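Local coordinates for protein Alpha/beta fold hydrolase (Pseudomonas aeruginosa, PDB 6I8W) that acts as a membrane phospholipase A that degrades phospholipids and serves as a bacterial virulence factor, at residues T64-H69 with H90-D95; G135-G140 with C284-M289; L155-I160 with P244-P249. One frame throughout, in Å; residues are numbered along the deposited sequence. Where two conformers were deposited one is given.

The three contacts illustrate how one alpha/beta hydrolase sheet combines paired inner strands, a probable catalytic end and a loop leading into a strand. Contact 1 pairs the parallel strands 64-68 and 90-94 and is wholly buried, with regular backbone bonds. Contact 2, also buried and nearest the centre of the chain, begins where a neighbouring strand ends; its two bonds are each made by a side chain, beside the carboxyl end of a bound fatty acid. The centre of contact 3 is about 18 Å from that of the chain; it is still largely buried, with Leu155 exposed, and has a single backbone bond. Contacts 1 and 2 meet through Ile68, contacts 2 and 3 chiefly through Ile160.

Contact 1 of 3, residues T64-H69 with H90-D95; sequences TLLLIH and HVVALD
Leu94 O and Leu67 O both accept hydrogen bonds from one water, at 2.7 and 2.8 Å from its oxygen, which in turn accepts a bond from His69 N. This water bridges the strands where direct pairing gives out: Leu67 O is too far from Leu94 N to bond, and Leu94 N is buried without a partner in the model. Upstream, the pairing is regular and parallel: Leu65 N donates to His90 O, Leu65 O takes Val92 N at 2.8 Å with an N-H...O angle of 169°, and Val92 O receives Leu67 N. Thr64 OG1 meets the edge of the His90 imidazole and is hydrogen-bonded to ND1 at 2.8 Å; the far nitrogen, NE2, bonds Glu56. The His69 ring turns its edge to Leu94 O, with CD2 3.2 Å away, and its NE2 takes Leu96 N. Leu66 CG lies opposite the backbone N (chi1 175°), which brings CD1 within 3.7 Å of Val92 CG1; on the other face Leu67 CD1 reaches Val91 CG1. With helix 79-82 the strands form a beta-alpha-beta unit of the central alpha/beta hydrolase sheet; helix 112-125 covers Leu66 and Val92, strand 131-136 flanks 64-68 and strand 50-57 flanks 90-94.

Contact 2 of 3, residues G135-G140 with C284-M289; sequences GNSMGG and CGHVPM. With MYR (myristic acid), chain C.
What is by sequence and geometry a nucleophile elbow of the alpha/beta hydrolase fold, the sharp turn of the GxSxG sequence, here faces the histidine loop of what is probably a Ser-His-Asp triad. In one of its two deposited conformers, Ser137 OG is hydrogen-bonded to His286 NE2 at 3.0 Å, meeting the imidazole at its edge. The other ring nitrogen, ND1, bonds Asp258, which matches a charge-relay chain. His286 reaches across because its CG is trans to the backbone N (chi1 -178°), carrying the ring out towards the serine. Ser137 itself has the strained backbone of the elbow, with a positive phi of 57°. The turn is tight: Gly135 CA passes Gly139 O at 3.7 Å, a closeness that glycine permits.

Asn136 makes the second bridge. Its ND2 donates to His286 O at 3.2 Å, in the plane of that carbonyl, and also to Ile160 O, so the amide is gripped twice through one nitrogen and its rotation is fixed. Met289 crosses this side chain at about a right angle, setting CE 3.5 Å from Asn136 CG. The head of a bound myristic acid lies beside Asn136 and His286: its O1 is 3.3 Å from Asn136 OD1, and its O2 is near the edge of the His286 ring. Val287 CG1 packs on its C3 at 3.7 Å, consistent with an acyl-binding site.

Strand 131-136, lying between strands 64-68 and 154-160, delivers the elbow into helix 138-149, while the loop after strand 276-281 brings His286 across just before helix 288-291 begins.

Contact 3 of 3, residues L155-I160 with P244-P249; sequences LSLALI and PKIEAP
Leu157 and Pro249 bury the most surface in this contact, and they are joined by its one hydrogen bond: Leu157 N donates to Pro249 O at 2.9 Å, with an N-H...O angle of 153°. The carbonyl oxygen also lies 3.5 Å from Ser156 CA, a bent, weak CH...O contact. The ring of Pro249 comes against the start of the segment, where its CD carbon rests 3.3 Å from Leu155 O. Pro249 thus meets Leu155 O with its ring and Leu157 N with its own oxygen.

Ile246 comes third, well behind. Its side chain crosses that of Leu157 at about a right angle, and the two meet at Ile246 CD1 and Leu157 CD2, 3.8 Å apart. With a chi1 of 171°, the Leu157 side chain extends away from its backbone N, and one methyl of the branch is thereby carried over to the loop. Ala248 packs its CB 4.0 Å from Ser156 CA.

The segments belong to strand 154-160 and to the loop that follows helix 208-234, and the latter runs directly into the neighbouring strand 250-255. Leu157 also bonds Leu251 of strand 250-255, so the Pro249 bond comes just before that strand. Helix 138-149 touches Leu157 and Ile246, whereas helix 293-308 touches Ser156 and Pro249. The hydroxyl of Ser156 looks elsewhere, to His132 ND1, beside a carbon dioxide pocket.

The chemistry is therefore mostly independent of polar side chains. A proline nitrogen carries no hydrogen to donate, so Pro249 can serve only as a backbone acceptor, and the remaining cohesion between loop and strand comes from carbon packing, some of it against carbonyl oxygens.

Contact 1 of 3, residues T64-H69 with H90-D95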
loop_
_atom_site.group_PDB
_atom_site.type_symbol
_atom_site.label_atom_id
_atom_site.label_comp_id
_atom_site.label_asym_id
_atom_site.label_seq_id
_atom_site.Cartn_x
_atom_site.Cartn_y
_atom_site.Cartn_z
ATOM N N THR A 64 -4.971 7.763 -16.122
ATOM C CA THR A 64 -4.715 7.741 -14.687
ATOM C C THR A 64 -4.441 6.336 -14.194
ATOM O O THR A 64 -5.161 5.387 -14.547
ATOM C CB THR A 64 -5.907 8.327 -13.890
ATOM O OG1 THR A 64 -6.038 9.719 -14.191
ATOM C CG2 THR A 64 -5.687 8.170 -12.374
ATOM N N LEU A 65 -3.365 6.202 -13.423
ATOM C CA LEU A 65 -3.090 5.001 -12.648
ATOM C C LEU A 65 -3.321 5.324 -11.184
ATOM O O LEU A 65 -2.662 6.205 -10.641
ATOM C CB LEU A 65 -1.642 4.508 -12.816
ATOM C CG LEU A 65 -1.027 4.375 -14.210
ATOM C CD1 LEU A 65 0.437 3.929 -14.085
ATOM C CD2 LEU A 65 -1.812 3.368 -15.021
ATOM N N LEU A 66 -4.222 4.598 -10.542
ATOM C CA LEU A 66 -4.481 4.818 -9.120
ATOM C C LEU A 66 -3.916 3.650 -8.319
ATOM O O LEU A 66 -4.317 2.493 -8.508
ATOM C CB LEU A 66 -5.991 4.977 -8.865
ATOM C CG LEU A 66 -6.426 5.084 -7.405
ATOM C CD1 LEU A 66 -5.749 6.266 -6.726
ATOM C CD2 LEU A 66 -7.951 5.238 -7.335
ATOM N N LEU A 67 -3.001 3.962 -7.408
ATOM C CA LEU A 67 -2.239 2.950 -6.683
ATOM C C LEU A 67 -2.697 2.876 -5.237
ATOM O O LEU A 67 -2.773 3.903 -4.553
ATOM C CB LEU A 67 -0.729 3.265 -6.745
ATOM C CG LEU A 67 -0.143 3.623 -8.118
ATOM C CD1 LEU A 67 1.361 3.936 -8.008
ATOM C CD2 LEU A 67 -0.368 2.487 -9.113
ATOM N N ILE A 68 -2.971 1.665 -4.757
ATOM C CA ILE A 68 -3.559 1.503 -3.422
ATOM C C ILE A 68 -2.683 0.604 -2.547
ATOM O O ILE A 68 -2.525 -0.589 -2.820
ATOM C CB ILE A 68 -4.981 0.898 -3.505
ATOM C CG1 ILE A 68 -5.829 1.638 -4.552
ATOM C CG2 ILE A 68 -5.659 0.900 -2.122
ATOM C CD1 ILE A 68 -7.210 1.003 -4.768
ATOM N N HIS A 69 -2.132 1.180 -1.484
ATOM C CA HIS A 69 -1.228 0.464 -0.588
ATOM C C HIS A 69 -1.954 -0.596 0.267
ATOM O O HIS A 69 -3.193 -0.650 0.316
ATOM C CB HIS A 69 -0.538 1.475 0.327
ATOM C CG HIS A 69 -1.493 2.142 1.265
ATOM N ND1 HIS A 69 -1.971 1.513 2.398
ATOM C CD2 HIS A 69 -2.116 3.345 1.213
ATOM C CE1 HIS A 69 -2.822 2.311 3.022
ATOM N NE2 HIS A 69 -2.930 3.435 2.326
ATOM N N HIS A 90 -0.717 9.663 -15.622
ATOM C CA HIS A 90 -1.124 10.487 -14.510
ATOM C C HIS A 90 -1.220 9.570 -13.306
ATOM O O HIS A 90 -2.160 8.792 -13.191
ATOM C CB HIS A 90 -2.459 11.170 -14.818
ATOM C CG HIS A 90 -3.038 11.935 -13.670
ATOM N ND1 HIS A 90 -4.336 11.754 -13.239
ATOM C CD2 HIS A 90 -2.510 12.901 -12.879
ATOM C CE1 HIS A 90 -4.585 12.576 -12.233
ATOM N NE2 HIS A 90 -3.492 13.281 -11.994
ATOM N N VAL A 91 -0.233 9.635 -12.422
ATOM C CA VAL A 91 -0.155 8.672 -11.333
ATOM C C VAL A 91 -0.718 9.271 -10.048
ATOM O O VAL A 91 -0.386 10.405 -9.677
ATOM C CB VAL A 91 1.285 8.201 -11.100
ATOM C CG1 VAL A 91 1.347 7.236 -9.905
ATOM C CG2 VAL A 91 1.867 7.561 -12.404
ATOM N N VAL A 92 -1.603 8.517 -9.397
ATOM C CA VAL A 92 -2.182 8.940 -8.117
ATOM C C VAL A 92 -2.016 7.811 -7.096
ATOM O O VAL A 92 -2.338 6.647 -7.371
ATOM C CB VAL A 92 -3.667 9.320 -8.265
ATOM C CG1 VAL A 92 -4.295 9.718 -6.892
ATOM C CG2 VAL A 92 -3.838 10.438 -9.284
ATOM N N ALA A 93 -1.483 8.145 -5.925
ATOM C CA ALA A 93 -1.378 7.172 -4.843
ATOM C C ALA A 93 -1.970 7.780 -3.567
ATOM O O ALA A 93 -1.449 8.778 -3.068
ATOM C CB ALA A 93 0.083 6.761 -4.630
ATOM N N LEU A 94 -3.068 7.216 -3.055
ATOM C CA LEU A 94 -3.700 7.773 -1.849
ATOM C C LEU A 94 -3.298 7.030 -0.570
ATOM O O LEU A 94 -2.880 5.861 -0.611
ATOM C CB LEU A 94 -5.247 7.766 -1.963
ATOM C CG LEU A 94 -5.997 6.465 -1.626
ATOM C CD1 LEU A 94 -7.523 6.696 -1.580
ATOM C CD2 LEU A 94 -5.654 5.345 -2.618
ATOM N N ASP A 95 -3.421 7.731 0.559
ATOM C CA ASP A 95 -3.456 7.097 1.862
ATOM C C ASP A 95 -4.894 6.700 2.136
ATOM O O ASP A 95 -5.771 7.566 2.230
ATOM C CB ASP A 95 -2.970 8.033 2.981
ATOM C CG ASP A 95 -1.471 8.274 2.939
ATOM O OD1 ASP A 95 -0.751 7.412 2.400
ATOM O OD2 ASP A 95 -1.029 9.311 3.477
HETATM O O HOH W 1 -1.509 4.033 -2.077
#

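Contact 2 of 3, residues G135-G140 with C284-M289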
loop_
_atom_site.group_PDB
_atom_site.type_symbol
_atom_site.label_atom_id
_atom_site.label_comp_id
_atom_site.label_asym_id
_atom_site.label_seq_id
_atom_site.Cartn_x
_atom_site.Cartn_y
_atom_site.Cartn_z
ATOM N N GLY A 135 -3.275 -2.452 -6.806
ATOM C CA GLY A 135 -3.313 -2.531 -5.364
ATOM C C GLY A 135 -2.446 -3.644 -4.832
ATOM O O GLY A 135 -2.392 -4.736 -5.406
ATOM N N ASN A 136 -1.779 -3.370 -3.716
ATOM C CA ASN A 136 -0.975 -4.376 -3.042
ATOM C C ASN A 136 -1.655 -4.893 -1.767
ATOM O O ASN A 136 -2.091 -4.108 -0.920
ATOM C CB ASN A 136 0.402 -3.796 -2.709
ATOM C CG ASN A 136 1.222 -4.690 -1.786
ATOM O OD1 ASN A 136 1.522 -4.314 -0.656
ATOM N ND2 ASN A 136 1.600 -5.870 -2.272
ATOM N N SER A 137 -1.711 -6.216 -1.637
ATOM C CA SER A 137 -2.217 -6.851 -0.424
ATOM C C SER A 137 -3.642 -6.403 -0.083
ATOM O O SER A 137 -4.558 -6.593 -0.869
ATOM C CB SER A 137 -1.250 -6.566 0.724
ATOM O OG SER A 137 -1.433 -7.462 1.801
ATOM N N MET A 138 -3.826 -5.815 1.101
ATOM C CA MET A 138 -5.148 -5.283 1.478
ATOM C C MET A 138 -5.685 -4.310 0.408
ATOM O O MET A 138 -6.877 -4.284 0.123
ATOM C CB MET A 138 -5.092 -4.569 2.832
ATOM C CG MET A 138 -6.444 -3.971 3.253
ATOM S SD MET A 138 -6.313 -2.804 4.625
ATOM C CE MET A 138 -5.483 -1.424 3.824
ATOM N N GLY A 139 -4.793 -3.506 -0.171
ATOM C CA GLY A 139 -5.168 -2.579 -1.231
ATOM C C GLY A 139 -5.578 -3.285 -2.523
ATOM O O GLY A 139 -6.394 -2.784 -3.294
ATOM N N GLY A 140 -5.003 -4.457 -2.770
ATOM C CA GLY A 140 -5.410 -5.261 -3.915
ATOM C C GLY A 140 -6.788 -5.856 -3.684
ATOM O O GLY A 140 -7.596 -5.962 -4.604
ATOM N N CYS A 284 11.495 -13.119 -4.618
ATOM C CA CYS A 284 10.925 -11.847 -4.230
ATOM C C CYS A 284 9.835 -12.049 -3.188
ATOM O O CYS A 284 9.178 -13.096 -3.145
ATOM C CB CYS A 284 10.359 -11.121 -5.452
ATOM S SG CYS A 284 9.875 -9.436 -5.119
ATOM N N GLY A 285 9.650 -11.056 -2.330
ATOM C CA GLY A 285 8.690 -11.201 -1.241
ATOM C C GLY A 285 7.339 -10.586 -1.542
ATOM O O GLY A 285 6.918 -10.472 -2.700
ATOM N N HIS A 286 6.679 -10.163 -0.471
ATOM C CA HIS A 286 5.307 -9.676 -0.478
ATOM C C HIS A 286 5.083 -8.310 -1.133
ATOM O O HIS A 286 3.955 -7.971 -1.504
ATOM C CB HIS A 286 4.828 -9.615 0.981
ATOM C CG HIS A 286 3.410 -9.170 1.151
ATOM N ND1 HIS A 286 2.355 -9.781 0.510
ATOM C CD2 HIS A 286 2.867 -8.214 1.944
ATOM C CE1 HIS A 286 1.225 -9.192 0.865
ATOM N NE2 HIS A 286 1.511 -8.234 1.730
ATOM N N VAL A 287 6.132 -7.503 -1.250
ATOM C CA VAL A 287 5.936 -6.160 -1.810
ATOM C C VAL A 287 6.916 -5.902 -2.965
ATOM O O VAL A 287 7.839 -5.095 -2.853
ATOM C CB VAL A 287 6.053 -5.061 -0.704
ATOM C CG1 VAL A 287 4.816 -5.103 0.244
ATOM C CG2 VAL A 287 7.320 -5.236 0.119
ATOM N N PRO A 288 6.711 -6.604 -4.099
ATOM C CA PRO A 288 7.616 -6.495 -5.255
ATOM C C PRO A 288 7.840 -5.042 -5.695
ATOM O O PRO A 288 8.969 -4.678 -6.071
ATOM C CB PRO A 288 6.891 -7.288 -6.368
ATOM C CG PRO A 288 5.870 -8.104 -5.704
ATOM C CD PRO A 288 5.554 -7.481 -4.363
ATOM N N MET A 289 6.796 -4.221 -5.625
ATOM C CA MET A 289 6.903 -2.827 -6.072
ATOM C C MET A 289 7.825 -2.014 -5.161
ATOM O O MET A 289 8.280 -0.944 -5.550
ATOM C CB MET A 289 5.526 -2.161 -6.151
ATOM C CG MET A 289 4.984 -1.696 -4.811
ATOM S SD MET A 289 4.307 -3.095 -3.842
ATOM C CE MET A 289 3.599 -2.191 -2.460
HETATM C C1 MYR C . 2.268 -4.479 3.724
HETATM O O1 MYR C . 1.791 -4.149 2.613
HETATM O O2 MYR C . 1.719 -5.328 4.463
HETATM C C2 MYR C . 3.601 -3.896 4.152
HETATM C C3 MYR C . 4.104 -2.908 3.098
HETATM C C4 MYR C . 5.573 -2.558 3.311
HETATM C C5 MYR C . 5.790 -1.750 4.581
HETATM C C6 MYR C . 7.219 -1.224 4.618
HETATM C C7 MYR C . 7.264 0.301 4.600
HETATM C C8 MYR C . 8.385 0.802 3.692
HETATM C C9 MYR C . 9.111 2.010 4.283
HETATM C C10 MYR C . 8.766 3.280 3.516
HETATM C C11 MYR C . 9.706 4.431 3.863
HETATM C C12 MYR C . 9.113 5.758 3.404
HETATM C C13 MYR C . 10.210 6.751 3.053
HETATM C C14 MYR C . 9.840 7.519 1.805
#

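Contact 3 of 3, residues L155-I160 with P244-P249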
loop_
_atom_site.group_PDB
_atom_site.type_symbol
_atom_site.label_atom_id
_atom_site.label_comp_id
_atom_site.label_asym_id
_atom_site.label_seq_id
_atom_site.Cartn_x
_atom_site.Cartn_y
_atom_site.Cartn_z
ATOM N N LEU A 155 -10.262 0.573 -16.344
ATOM C CA LEU A 155 -9.638 0.216 -17.612
ATOM C C LEU A 155 -8.739 -1.010 -17.484
ATOM O O LEU A 155 -8.579 -1.771 -18.431
ATOM C CB LEU A 155 -8.832 1.396 -18.151
ATOM C CG LEU A 155 -9.618 2.682 -18.373
ATOM C CD1 LEU A 155 -8.656 3.823 -18.653
ATOM C CD2 LEU A 155 -10.634 2.520 -19.512
ATOM N N SER A 156 -8.112 -1.176 -16.327
ATOM C CA SER A 156 -7.339 -2.382 -16.055
ATOM C C SER A 156 -7.128 -2.496 -14.557
ATOM O O SER A 156 -7.282 -1.522 -13.822
ATOM C CB SER A 156 -5.990 -2.378 -16.783
ATOM O OG SER A 156 -5.065 -1.491 -16.159
ATOM N N LEU A 157 -6.766 -3.696 -14.121
ATOM C CA LEU A 157 -6.601 -3.993 -12.708
ATOM C C LEU A 157 -5.312 -4.770 -12.514
ATOM O O LEU A 157 -5.052 -5.735 -13.225
ATOM C CB LEU A 157 -7.790 -4.797 -12.197
ATOM C CG LEU A 157 -7.677 -5.384 -10.788
ATOM C CD1 LEU A 157 -7.644 -4.257 -9.745
ATOM C CD2 LEU A 157 -8.849 -6.337 -10.539
ATOM N N ALA A 158 -4.494 -4.338 -11.567
ATOM C CA ALA A 158 -3.284 -5.067 -11.230
ATOM C C ALA A 158 -3.367 -5.432 -9.760
ATOM O O ALA A 158 -3.473 -4.562 -8.885
ATOM C CB ALA A 158 -2.014 -4.231 -11.529
ATOM N N LEU A 159 -3.332 -6.728 -9.508
ATOM C CA LEU A 159 -3.402 -7.253 -8.158
ATOM C C LEU A 159 -2.006 -7.704 -7.803
ATOM O O LEU A 159 -1.508 -8.684 -8.338
ATOM C CB LEU A 159 -4.416 -8.403 -8.067
ATOM C CG LEU A 159 -5.849 -7.986 -8.395
ATOM C CD1 LEU A 159 -6.809 -9.194 -8.389
ATOM C CD2 LEU A 159 -6.314 -6.922 -7.387
ATOM N N ILE A 160 -1.360 -6.953 -6.926
ATOM C CA ILE A 160 0.016 -7.238 -6.577
ATOM C C ILE A 160 0.040 -7.897 -5.204
ATOM O O ILE A 160 -0.056 -7.207 -4.185
ATOM C CB ILE A 160 0.861 -5.939 -6.600
ATOM C CG1 ILE A 160 0.790 -5.317 -8.013
ATOM C CG2 ILE A 160 2.321 -6.217 -6.178
ATOM C CD1 ILE A 160 1.456 -3.948 -8.144
ATOM N N PRO A 244 -15.361 -13.203 -11.026
ATOM C CA PRO A 244 -15.985 -13.366 -12.349
ATOM C C PRO A 244 -16.775 -12.141 -12.834
ATOM O O PRO A 244 -17.078 -12.067 -14.019
ATOM C CB PRO A 244 -16.925 -14.566 -12.152
ATOM C CG PRO A 244 -16.329 -15.334 -11.028
ATOM C CD PRO A 244 -15.781 -14.272 -10.101
ATOM N N LYS A 245 -17.088 -11.201 -11.946
ATOM C CA LYS A 245 -17.811 -9.988 -12.335
ATOM C C LYS A 245 -16.888 -8.942 -12.963
ATOM O O LYS A 245 -17.343 -7.977 -13.571
ATOM C CB LYS A 245 -18.516 -9.373 -11.128
ATOM C CG LYS A 245 -19.567 -10.270 -10.496
ATOM C CD LYS A 245 -20.076 -9.667 -9.193
ATOM C CE LYS A 245 -21.028 -10.615 -8.477
ATOM N NZ LYS A 245 -21.361 -10.112 -7.116
ATOM N N ILE A 246 -15.585 -9.125 -12.798
ATOM C CA ILE A 246 -14.629 -8.155 -13.313
ATOM C C ILE A 246 -14.530 -8.246 -14.838
ATOM O O ILE A 246 -14.316 -9.326 -15.395
ATOM C CB ILE A 246 -13.255 -8.355 -12.659
ATOM C CG1 ILE A 246 -13.367 -8.103 -11.153
ATOM C CG2 ILE A 246 -12.185 -7.449 -13.301
ATOM C CD1 ILE A 246 -12.080 -8.298 -10.404
ATOM N N GLU A 247 -14.705 -7.107 -15.506
ATOM C CA GLU A 247 -14.628 -7.043 -16.968
ATOM C C GLU A 247 -13.231 -6.619 -17.444
ATOM O O GLU A 247 -12.807 -6.940 -18.558
ATOM C CB GLU A 247 -15.681 -6.073 -17.511
ATOM N N ALA A 248 -12.504 -5.921 -16.581
ATOM C CA ALA A 248 -11.215 -5.354 -16.952
ATOM C C ALA A 248 -10.137 -6.423 -17.104
ATOM O O ALA A 248 -10.186 -7.441 -16.423
ATOM C CB ALA A 248 -10.793 -4.314 -15.901
ATOM N N PRO A 249 -9.158 -6.193 -18.001
ATOM C CA PRO A 249 -7.960 -7.040 -17.986
ATOM C C PRO A 249 -7.321 -6.967 -16.605
ATOM O O PRO A 249 -7.194 -5.869 -16.053
ATOM C CB PRO A 249 -7.028 -6.403 -19.035
ATOM C CG PRO A 249 -7.859 -5.440 -19.784
ATOM C CD PRO A 249 -8.999 -5.029 -18.888
#